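Local atomic coordinates of inactive glucansucrase (Lactobacillus reuteri, PDB entry 5JBD), a protein that is an inactive glucansucrase of glycoside hydrolase family 70, with a (beta/alpha)8-type barrel and a bound calcium ion. Residues S214-M219 with N246-V251; R221-Q226 with G322-A327; D233-L238 with A285-A290. One frame throughout, in Å; residues are numbered along the deposited sequence.

Contact 1: S214-M219 with N246-V251; sequences SNYRLM and NSNPVV. With GOL (glycerol), chain J.
Pro249 sets its CD over the centre of the Tyr216 ring, with CG beside it toward CZ and OH: CD lies 3.4 Å from the centroid of the Tyr216 ring and only 9° off the ring normal, a CH-pi contact over the middle of the face. CG of Tyr216 stands anti to its carbonyl carbon (chi1 -66°), which swings the ring across to the proline. Beside this CH-pi contact Leu218 N donates to Ser247 OG at 3.0 Å, and the CB atoms of Leu218 and Ser247 pack at 3.7 Å. The same hydroxyl is also hydrogen-bonded to Asp245, whose carboxylate in addition takes the N-H of Arg217, so Asp245 links the Ser247 hydroxyl to the main chain of Arg217, next to the donor Leu218. A water joins Ser214 OG, at 2.7 Å, to Asn248 ND2, and a glycerol, probably from the crystallisation liquor, spans Asn215 N and Asn248 ND2 while its C1 lies at the edge of the Tyr216 ring. Further back, Tyr216 N donates to Ser214 OG in an ST turn that shapes the loop. Asn248 OD1, in turn, accepts from Val250 N at 2.8 Å and weakly from Val251 N: a side-chain N-cap at the start of helix 249-263.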
loop_
_atom_site.group_PDB
_atom_site.type_symbol
_atom_site.label_atom_id
_atom_site.label_comp_id
_atom_site.label_asym_id
_atom_site.label_seq_id
_atom_site.Cartn_x
_atom_site.Cartn_y
_atom_site.Cartn_z
ATOM N N SER A 214 -20.620 -14.183 -8.546
ATOM C CA SER A 214 -20.881 -12.773 -8.769
ATOM C C SER A 214 -21.216 -12.515 -10.242
ATOM O O SER A 214 -20.665 -13.151 -11.141
ATOM C CB SER A 214 -19.678 -11.935 -8.322
ATOM O OG SER A 214 -19.810 -10.562 -8.679
ATOM N N ASN A 215 -22.137 -11.580 -10.455
ATOM C CA ASN A 215 -22.447 -11.044 -11.783
ATOM C C ASN A 215 -21.519 -9.871 -12.150
ATOM O O ASN A 215 -21.670 -9.317 -13.220
ATOM C CB ASN A 215 -23.899 -10.567 -11.832
ATOM C CG ASN A 215 -24.895 -11.705 -11.733
ATOM O OD1 ASN A 215 -25.868 -11.609 -10.995
ATOM N ND2 ASN A 215 -24.648 -12.798 -12.456
ATOM N N TYR A 216 -20.603 -9.492 -11.260
ATOM C CA TYR A 216 -19.734 -8.344 -11.471
ATOM C C TYR A 216 -18.296 -8.812 -11.689
ATOM O O TYR A 216 -18.033 -9.475 -12.691
ATOM C CB TYR A 216 -19.957 -7.322 -10.351
ATOM C CG TYR A 216 -21.362 -6.781 -10.478
ATOM C CD1 TYR A 216 -21.653 -5.792 -11.411
ATOM C CD2 TYR A 216 -22.418 -7.323 -9.741
ATOM C CE1 TYR A 216 -22.946 -5.328 -11.590
ATOM C CE2 TYR A 216 -23.726 -6.852 -9.904
ATOM C CZ TYR A 216 -23.982 -5.861 -10.836
ATOM O OH TYR A 216 -25.264 -5.374 -11.019
ATOM N N ARG A 217 -17.383 -8.528 -10.769
ATOM C CA ARG A 217 -15.971 -8.816 -10.982
ATOM C C ARG A 217 -15.467 -8.272 -12.336
ATOM O O ARG A 217 -14.747 -8.964 -13.065
ATOM C CB ARG A 217 -15.669 -10.330 -10.828
ATOM C CG ARG A 217 -15.907 -10.884 -9.415
ATOM C CD ARG A 217 -15.269 -12.262 -9.188
ATOM N NE ARG A 217 -15.453 -12.733 -7.809
ATOM C CZ ARG A 217 -16.222 -13.765 -7.401
ATOM N NH1 ARG A 217 -16.900 -14.536 -8.256
ATOM N NH2 ARG A 217 -16.297 -14.044 -6.103
ATOM N N LEU A 218 -15.863 -7.047 -12.677
ATOM C CA LEU A 218 -15.342 -6.397 -13.886
ATOM C C LEU A 218 -13.926 -5.989 -13.535
ATOM O O LEU A 218 -13.728 -5.107 -12.707
ATOM C CB LEU A 218 -16.177 -5.183 -14.285
ATOM C CG LEU A 218 -17.660 -5.445 -14.569
ATOM C CD1 LEU A 218 -18.341 -4.192 -15.101
ATOM C CD2 LEU A 218 -17.886 -6.613 -15.524
ATOM N N MET A 219 -12.945 -6.698 -14.082
ATOM C CA MET A 219 -11.542 -6.461 -13.722
ATOM C C MET A 219 -10.863 -5.546 -14.745
ATOM O O MET A 219 -11.229 -5.526 -15.901
ATOM C CB MET A 219 -10.779 -7.775 -13.616
ATOM C CG MET A 219 -11.291 -8.652 -12.482
ATOM S SD MET A 219 -10.286 -10.108 -12.253
ATOM C CE MET A 219 -8.790 -9.472 -11.555
ATOM N N ASN A 246 -14.419 -3.638 -6.652
ATOM C CA ASN A 246 -14.953 -2.272 -6.724
ATOM C C ASN A 246 -15.870 -2.002 -7.939
ATOM O O ASN A 246 -16.324 -0.871 -8.119
ATOM C CB ASN A 246 -13.802 -1.250 -6.619
ATOM C CG ASN A 246 -13.265 -1.118 -5.186
ATOM O OD1 ASN A 246 -13.956 -0.591 -4.303
ATOM N ND2 ASN A 246 -12.047 -1.575 -4.948
ATOM N N SER A 247 -16.159 -3.024 -8.750
ATOM C CA SER A 247 -17.244 -2.960 -9.756
ATOM C C SER A 247 -18.609 -3.393 -9.181
ATOM O O SER A 247 -19.637 -3.180 -9.822
ATOM C CB SER A 247 -16.921 -3.838 -10.954
ATOM O OG SER A 247 -17.078 -5.218 -10.648
ATOM N N ASN A 248 -18.627 -4.018 -8.002
ATOM C CA ASN A 248 -19.895 -4.488 -7.413
ATOM C C ASN A 248 -20.677 -3.286 -6.866
ATOM O O ASN A 248 -20.158 -2.579 -6.005
ATOM C CB ASN A 248 -19.618 -5.519 -6.310
ATOM C CG ASN A 248 -20.892 -6.116 -5.726
ATOM O OD1 ASN A 248 -21.782 -5.383 -5.290
ATOM N ND2 ASN A 248 -20.992 -7.447 -5.726
ATOM N N PRO A 249 -21.924 -3.055 -7.343
ATOM C CA PRO A 249 -22.695 -1.892 -6.856
ATOM C C PRO A 249 -22.893 -1.802 -5.343
ATOM O O PRO A 249 -22.953 -0.691 -4.804
ATOM C CB PRO A 249 -24.051 -2.029 -7.567
ATOM C CG PRO A 249 -23.758 -2.831 -8.776
ATOM C CD PRO A 249 -22.666 -3.791 -8.374
ATOM N N VAL A 250 -22.972 -2.945 -4.660
ATOM C CA VAL A 250 -23.062 -2.970 -3.184
ATOM C C VAL A 250 -21.751 -2.495 -2.547
ATOM O O VAL A 250 -21.764 -1.729 -1.574
ATOM C CB VAL A 250 -23.502 -4.361 -2.636
ATOM C CG1 VAL A 250 -23.522 -4.365 -1.111
ATOM C CG2 VAL A 250 -24.885 -4.750 -3.172
ATOM N N VAL A 251 -20.623 -2.932 -3.100
ATOM C CA VAL A 251 -19.318 -2.463 -2.648
ATOM C C VAL A 251 -19.182 -0.952 -2.903
ATOM O O VAL A 251 -18.643 -0.213 -2.059
ATOM C CB VAL A 251 -18.166 -3.254 -3.305
ATOM C CG1 VAL A 251 -16.801 -2.676 -2.915
ATOM C CG2 VAL A 251 -18.237 -4.714 -2.882
HETATM C C1 GOL J . -23.126 -10.018 -7.128
HETATM O O1 GOL J . -23.664 -10.784 -8.204
HETATM C C2 GOL J . -23.125 -10.825 -5.827
HETATM O O2 GOL J . -21.782 -10.923 -5.328
HETATM C C3 GOL J . -24.003 -10.142 -4.782
HETATM O O3 GOL J . -23.420 -8.882 -4.410
HETATM O O HOH W 1 -18.893 -8.978 -6.735
#

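Contact 2: R221-Q226 with G322-A327; sequences RTINNQ and GYHSGA
Ile223 and Asn224, the two corners of a type II' beta turn over Thr222-Asn225, bring the long loop between strands 193-197 and 242-244 against the start of helix 326-333, which follows strand 319-320 of the parallel barrel sheet. The turn is closed by the bond from Asn225 N to Thr222 O. The two branches of Ile223 serve different partners. CG2, anti to the backbone N, rests on the first turn of the helix, 3.5 Å from Ala327 N and 4.0 Å from Ala327 CB, while CG1 turns beside the backbone N (chi1 -36°, well short of full staggering) and carries the extended CD1 to the histidine. There CD1 of Ile223 meets CB of His324 at 3.4 Å, the two side chains crossing at about a right angle. His324 has its own ring fixed by a bond from ND1 to Asp286, so the methyl packs on CB and the root of a ring that is held at its far side.

One turn further along the helix, Met330 touches the side chains of both Ile223 and Asn224. Asn224 uses its amide twice, ND2 reaching both Asp233 and the helix. With CG anti to the carbonyl carbon (chi1 -60°), its ND2 donates to Gly326 O at 2.9 Å, approaching from above the carbonyl plane, 55° out of it.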
loop_
_atom_site.group_PDB
_atom_site.type_symbol
_atom_site.label_atom_id
_atom_site.label_comp_id
_atom_site.label_asym_id
_atom_site.label_seq_id
_atom_site.Cartn_x
_atom_site.Cartn_y
_atom_site.Cartn_z
ATOM N N ARG A 221 -10.912 -2.325 -15.066
ATOM C CA ARG A 221 -11.653 -1.136 -15.489
ATOM C C ARG A 221 -10.997 0.078 -14.852
ATOM O O ARG A 221 -11.645 0.890 -14.176
ATOM C CB ARG A 221 -13.137 -1.240 -15.134
ATOM C CG ARG A 221 -13.869 -2.412 -15.784
ATOM C CD ARG A 221 -13.759 -2.399 -17.305
ATOM N NE ARG A 221 -14.749 -3.289 -17.905
ATOM C CZ ARG A 221 -15.989 -2.949 -18.286
ATOM N NH1 ARG A 221 -16.462 -1.700 -18.183
ATOM N NH2 ARG A 221 -16.779 -3.889 -18.795
ATOM N N THR A 222 -9.706 0.199 -15.148
ATOM C CA THR A 222 -8.761 1.057 -14.456
ATOM C C THR A 222 -8.375 2.207 -15.367
ATOM O O THR A 222 -8.197 2.009 -16.572
ATOM C CB THR A 222 -7.497 0.269 -14.118
ATOM O OG1 THR A 222 -7.062 -0.485 -15.271
ATOM C CG2 THR A 222 -7.793 -0.710 -12.954
ATOM N N ILE A 223 -8.273 3.401 -14.785
ATOM C CA ILE A 223 -7.859 4.628 -15.506
ATOM C C ILE A 223 -8.745 4.839 -16.748
ATOM O O ILE A 223 -9.989 4.797 -16.610
ATOM C CB ILE A 223 -6.327 4.665 -15.797
ATOM C CG1 ILE A 223 -5.517 4.053 -14.659
ATOM C CG2 ILE A 223 -5.868 6.103 -15.997
ATOM C CD1 ILE A 223 -4.017 4.144 -14.855
ATOM N N ASN A 224 -8.162 4.992 -17.949
ATOM C CA ASN A 224 -8.959 5.188 -19.166
ATOM C C ASN A 224 -9.695 3.944 -19.668
ATOM O O ASN A 224 -10.500 4.056 -20.588
ATOM C CB ASN A 224 -8.119 5.807 -20.285
ATOM C CG ASN A 224 -7.553 7.169 -19.890
ATOM O OD1 ASN A 224 -8.305 8.139 -19.768
ATOM N ND2 ASN A 224 -6.252 7.228 -19.625
ATOM N N ASN A 225 -9.481 2.774 -19.057
ATOM C CA ASN A 225 -10.263 1.574 -19.416
ATOM C C ASN A 225 -11.533 1.372 -18.567
ATOM O O ASN A 225 -12.116 0.289 -18.571
ATOM C CB ASN A 225 -9.395 0.317 -19.375
ATOM C CG ASN A 225 -9.959 -0.811 -20.229
ATOM O OD1 ASN A 225 -10.472 -0.582 -21.324
ATOM N ND2 ASN A 225 -9.912 -2.025 -19.708
ATOM N N GLN A 226 -11.987 2.424 -17.888
ATOM C CA GLN A 226 -13.205 2.366 -17.060
ATOM C C GLN A 226 -14.392 1.771 -17.824
ATOM O O GLN A 226 -15.128 0.944 -17.272
ATOM C CB GLN A 226 -13.547 3.768 -16.540
ATOM C CG GLN A 226 -14.696 3.847 -15.538
ATOM C CD GLN A 226 -14.910 5.261 -15.025
ATOM O OE1 GLN A 226 -14.250 6.195 -15.474
ATOM N NE2 GLN A 226 -15.842 5.429 -14.096
ATOM N N GLY A 322 -0.716 7.323 -7.994
ATOM C CA GLY A 322 -0.526 6.487 -9.174
ATOM C C GLY A 322 0.725 6.815 -9.962
ATOM O O GLY A 322 1.218 7.930 -9.901
ATOM N N TYR A 323 1.217 5.819 -10.696
ATOM C CA TYR A 323 2.455 5.884 -11.464
ATOM C C TYR A 323 2.190 5.765 -12.990
ATOM O O TYR A 323 3.130 5.608 -13.776
ATOM C CB TYR A 323 3.427 4.794 -10.966
ATOM C CG TYR A 323 3.937 5.059 -9.551
ATOM C CD1 TYR A 323 3.235 4.607 -8.436
ATOM C CD2 TYR A 323 5.114 5.777 -9.327
ATOM C CE1 TYR A 323 3.698 4.854 -7.138
ATOM C CE2 TYR A 323 5.581 6.029 -8.035
ATOM C CZ TYR A 323 4.860 5.575 -6.944
ATOM O OH TYR A 323 5.312 5.834 -5.658
ATOM N N HIS A 324 0.921 5.884 -13.396
ATOM C CA HIS A 324 0.515 5.865 -14.807
ATOM C C HIS A 324 0.104 7.262 -15.273
ATOM O O HIS A 324 -0.904 7.805 -14.811
ATOM C CB HIS A 324 -0.667 4.930 -15.006
ATOM C CG HIS A 324 -0.326 3.487 -14.830
ATOM N ND1 HIS A 324 -0.260 2.888 -13.591
ATOM C CD2 HIS A 324 -0.026 2.524 -15.735
ATOM C CE1 HIS A 324 0.070 1.620 -13.740
ATOM N NE2 HIS A 324 0.213 1.372 -15.029
ATOM N N SER A 325 0.882 7.821 -16.194
ATOM C CA SER A 325 0.638 9.154 -16.721
ATOM C C SER A 325 -0.696 9.326 -17.429
ATOM O O SER A 325 -1.196 10.456 -17.510
ATOM C CB SER A 325 1.789 9.610 -17.633
ATOM O OG SER A 325 1.929 8.782 -18.771
ATOM N N GLY A 326 -1.283 8.235 -17.926
ATOM C CA GLY A 326 -2.644 8.275 -18.484
ATOM C C GLY A 326 -3.750 8.770 -17.557
ATOM O O GLY A 326 -4.797 9.229 -18.029
ATOM N N ALA A 327 -3.517 8.713 -16.246
ATOM C CA ALA A 327 -4.442 9.268 -15.276
ATOM C C ALA A 327 -4.644 10.772 -15.410
ATOM O O ALA A 327 -5.697 11.271 -15.022
ATOM C CB ALA A 327 -3.997 8.927 -13.854
#

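Contact 3: D233-L238 with A285-A290; sequences DNSPEL and ADNIDA. With CA (calcium ion), chain C.
A calcium site joins the loops 233-238 and 285-290, each giving it main-chain oxygen. Glu237 binds the calcium ion twice, through its carbonyl O and through OE2, each at 2.3 Å, and Asn287 O adds a ligand at 2.4 Å. Water 3, Asp243 and Asn751 belong to the same shell. Glu237 can chelate with both its main chain and its carboxylate because its side chain, with CG anti to the backbone N, bends at chi2 (61°) and folds back to the metal. The two carboxylate oxygens have distinct tasks: OE1 accepts from Asn220 N, whereas OE2 also takes a hydrogen bond from water 2, which itself accepts from Asp289 N.

Two direct hydrogen bonds position the loops beside the ion. The amide of Asn287 lies alongside Pro236, and its ND2 donates to Pro236 O at 3.0 Å, nearly straight (166°) and with donor and acceptor in each other's planes. Asn287 thus grips 233-238 with its side chain while its carbonyl serves the calcium. Ser235 OG donates to Asp286 O at 2.8 Å from above the carbonyl plane.

Segment 285-290 connects barrel strand 279-282 to helix 291-304, while Asp243, on strand 242-244, and Asn751, just before strand 752-753, bring the neighbouring antiparallel sheet to the ion.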
loop_
_atom_site.group_PDB
_atom_site.type_symbol
_atom_site.label_atom_id
_atom_site.label_comp_id
_atom_site.label_asym_id
_atom_site.label_seq_id
_atom_site.Cartn_x
_atom_site.Cartn_y
_atom_site.Cartn_z
ATOM N N ASP A 233 -3.576 2.319 -21.114
ATOM C CA ASP A 233 -2.768 2.354 -19.887
ATOM C C ASP A 233 -2.281 0.978 -19.433
ATOM O O ASP A 233 -1.201 0.854 -18.846
ATOM C CB ASP A 233 -3.551 2.979 -18.735
ATOM C CG ASP A 233 -4.128 4.309 -19.092
ATOM O OD1 ASP A 233 -3.340 5.240 -19.340
ATOM O OD2 ASP A 233 -5.370 4.416 -19.166
ATOM N N ASN A 234 -3.098 -0.041 -19.673
ATOM C CA ASN A 234 -2.835 -1.400 -19.217
ATOM C C ASN A 234 -2.482 -1.448 -17.740
ATOM O O ASN A 234 -1.516 -2.114 -17.363
ATOM C CB ASN A 234 -1.750 -2.053 -20.087
ATOM C CG ASN A 234 -1.691 -3.559 -19.917
ATOM O OD1 ASN A 234 -2.726 -4.245 -19.919
ATOM N ND2 ASN A 234 -0.480 -4.087 -19.772
ATOM N N SER A 235 -3.275 -0.765 -16.908
ATOM C CA SER A 235 -3.036 -0.741 -15.458
ATOM C C SER A 235 -3.741 -1.932 -14.786
ATOM O O SER A 235 -4.935 -2.129 -15.003
ATOM C CB SER A 235 -3.514 0.574 -14.844
ATOM O OG SER A 235 -2.948 0.741 -13.561
ATOM N N PRO A 236 -3.011 -2.726 -13.977
ATOM C CA PRO A 236 -3.563 -4.010 -13.497
ATOM C C PRO A 236 -4.567 -3.905 -12.355
ATOM O O PRO A 236 -4.481 -3.001 -11.509
ATOM C CB PRO A 236 -2.312 -4.769 -13.023
ATOM C CG PRO A 236 -1.377 -3.690 -12.581
ATOM C CD PRO A 236 -1.607 -2.549 -13.538
ATOM N N GLU A 237 -5.501 -4.850 -12.327
ATOM C CA GLU A 237 -6.475 -4.944 -11.241
ATOM C C GLU A 237 -5.819 -5.380 -9.928
ATOM O O GLU A 237 -6.207 -4.899 -8.850
ATOM C CB GLU A 237 -7.581 -5.942 -11.595
ATOM C CG GLU A 237 -8.717 -6.041 -10.558
ATOM C CD GLU A 237 -9.431 -4.725 -10.370
ATOM O OE1 GLU A 237 -9.960 -4.225 -11.388
ATOM O OE2 GLU A 237 -9.418 -4.165 -9.243
ATOM N N LEU A 238 -4.846 -6.288 -10.017
ATOM C CA LEU A 238 -4.312 -6.981 -8.828
ATOM C C LEU A 238 -2.926 -6.493 -8.408
ATOM O O LEU A 238 -2.030 -6.330 -9.253
ATOM C CB LEU A 238 -4.271 -8.486 -9.092
ATOM C CG LEU A 238 -5.589 -9.125 -9.552
ATOM C CD1 LEU A 238 -5.414 -10.609 -9.847
ATOM C CD2 LEU A 238 -6.700 -8.929 -8.532
ATOM N N ALA A 285 -5.030 4.185 -6.777
ATOM C CA ALA A 285 -6.083 4.730 -7.654
ATOM C C ALA A 285 -6.017 4.202 -9.083
ATOM O O ALA A 285 -7.028 4.274 -9.781
ATOM C CB ALA A 285 -6.050 6.242 -7.663
ATOM N N ASP A 286 -4.874 3.638 -9.495
ATOM C CA ASP A 286 -4.756 2.992 -10.804
ATOM C C ASP A 286 -5.167 1.519 -10.821
ATOM O O ASP A 286 -5.130 0.895 -11.879
ATOM C CB ASP A 286 -3.314 3.072 -11.380
ATOM C CG ASP A 286 -2.744 4.513 -11.454
ATOM O OD1 ASP A 286 -3.517 5.487 -11.386
ATOM O OD2 ASP A 286 -1.499 4.633 -11.603
ATOM N N ASN A 287 -5.522 0.947 -9.668
ATOM C CA ASN A 287 -5.724 -0.500 -9.563
ATOM C C ASN A 287 -7.122 -0.880 -9.061
ATOM O O ASN A 287 -7.339 -2.008 -8.646
ATOM C CB ASN A 287 -4.654 -1.078 -8.642
ATOM C CG ASN A 287 -3.264 -0.572 -8.979
ATOM O OD1 ASN A 287 -2.711 0.215 -8.228
ATOM N ND2 ASN A 287 -2.709 -0.994 -10.121
ATOM N N ILE A 288 -8.046 0.076 -9.128
ATOM C CA ILE A 288 -9.420 -0.087 -8.683
ATOM C C ILE A 288 -10.338 0.420 -9.801
ATOM O O ILE A 288 -9.970 1.336 -10.523
ATOM C CB ILE A 288 -9.683 0.668 -7.359
ATOM C CG1 ILE A 288 -9.436 2.184 -7.504
ATOM C CG2 ILE A 288 -8.813 0.099 -6.244
ATOM C CD1 ILE A 288 -9.433 2.960 -6.195
ATOM N N ASP A 289 -11.511 -0.180 -9.936
ATOM C CA ASP A 289 -12.543 0.294 -10.861
ATOM C C ASP A 289 -12.685 1.813 -10.704
ATOM O O ASP A 289 -12.955 2.313 -9.609
ATOM C CB ASP A 289 -13.872 -0.429 -10.606
ATOM C CG ASP A 289 -14.909 -0.188 -11.701
ATOM O OD1 ASP A 289 -15.057 0.959 -12.163
ATOM O OD2 ASP A 289 -15.609 -1.147 -12.087
ATOM N N ALA A 290 -12.440 2.550 -11.794
ATOM C CA ALA A 290 -12.432 4.021 -11.740
ATOM C C ALA A 290 -13.772 4.654 -11.385
ATOM O O ALA A 290 -13.801 5.838 -11.032
ATOM C CB ALA A 290 -11.892 4.618 -13.045
HETATM CA CA CA C . -7.898 -4.048 -7.509
HETATM O O HOH W 2 -11.854 -2.809 -8.789
HETATM O O HOH W 3 -9.644 -3.559 -5.923
#

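How the contacts relate
From the N terminus, the loop between strands 193-197 and 242-244 supplies the first segment of all three contacts. Contact 1 closes the shortest circuit, returning just past strand 242-244 to the start of helix 249-263. Contact 3 reaches from later in the same loop to the turn after strand 279-282, and contact 2 to the start of helix 326-333; each crosses contact 1, while contact 3 lies within the span of contact 2. Contacts 2 and 3 lie close, centres about 6 Å apart, linked by a probable hydrogen bond between Thr222 OG1 and Ser235 O. Met219 and Ser247 pack contact 1 against contact 3. Together they fasten one long loop to two helix starts and one turn.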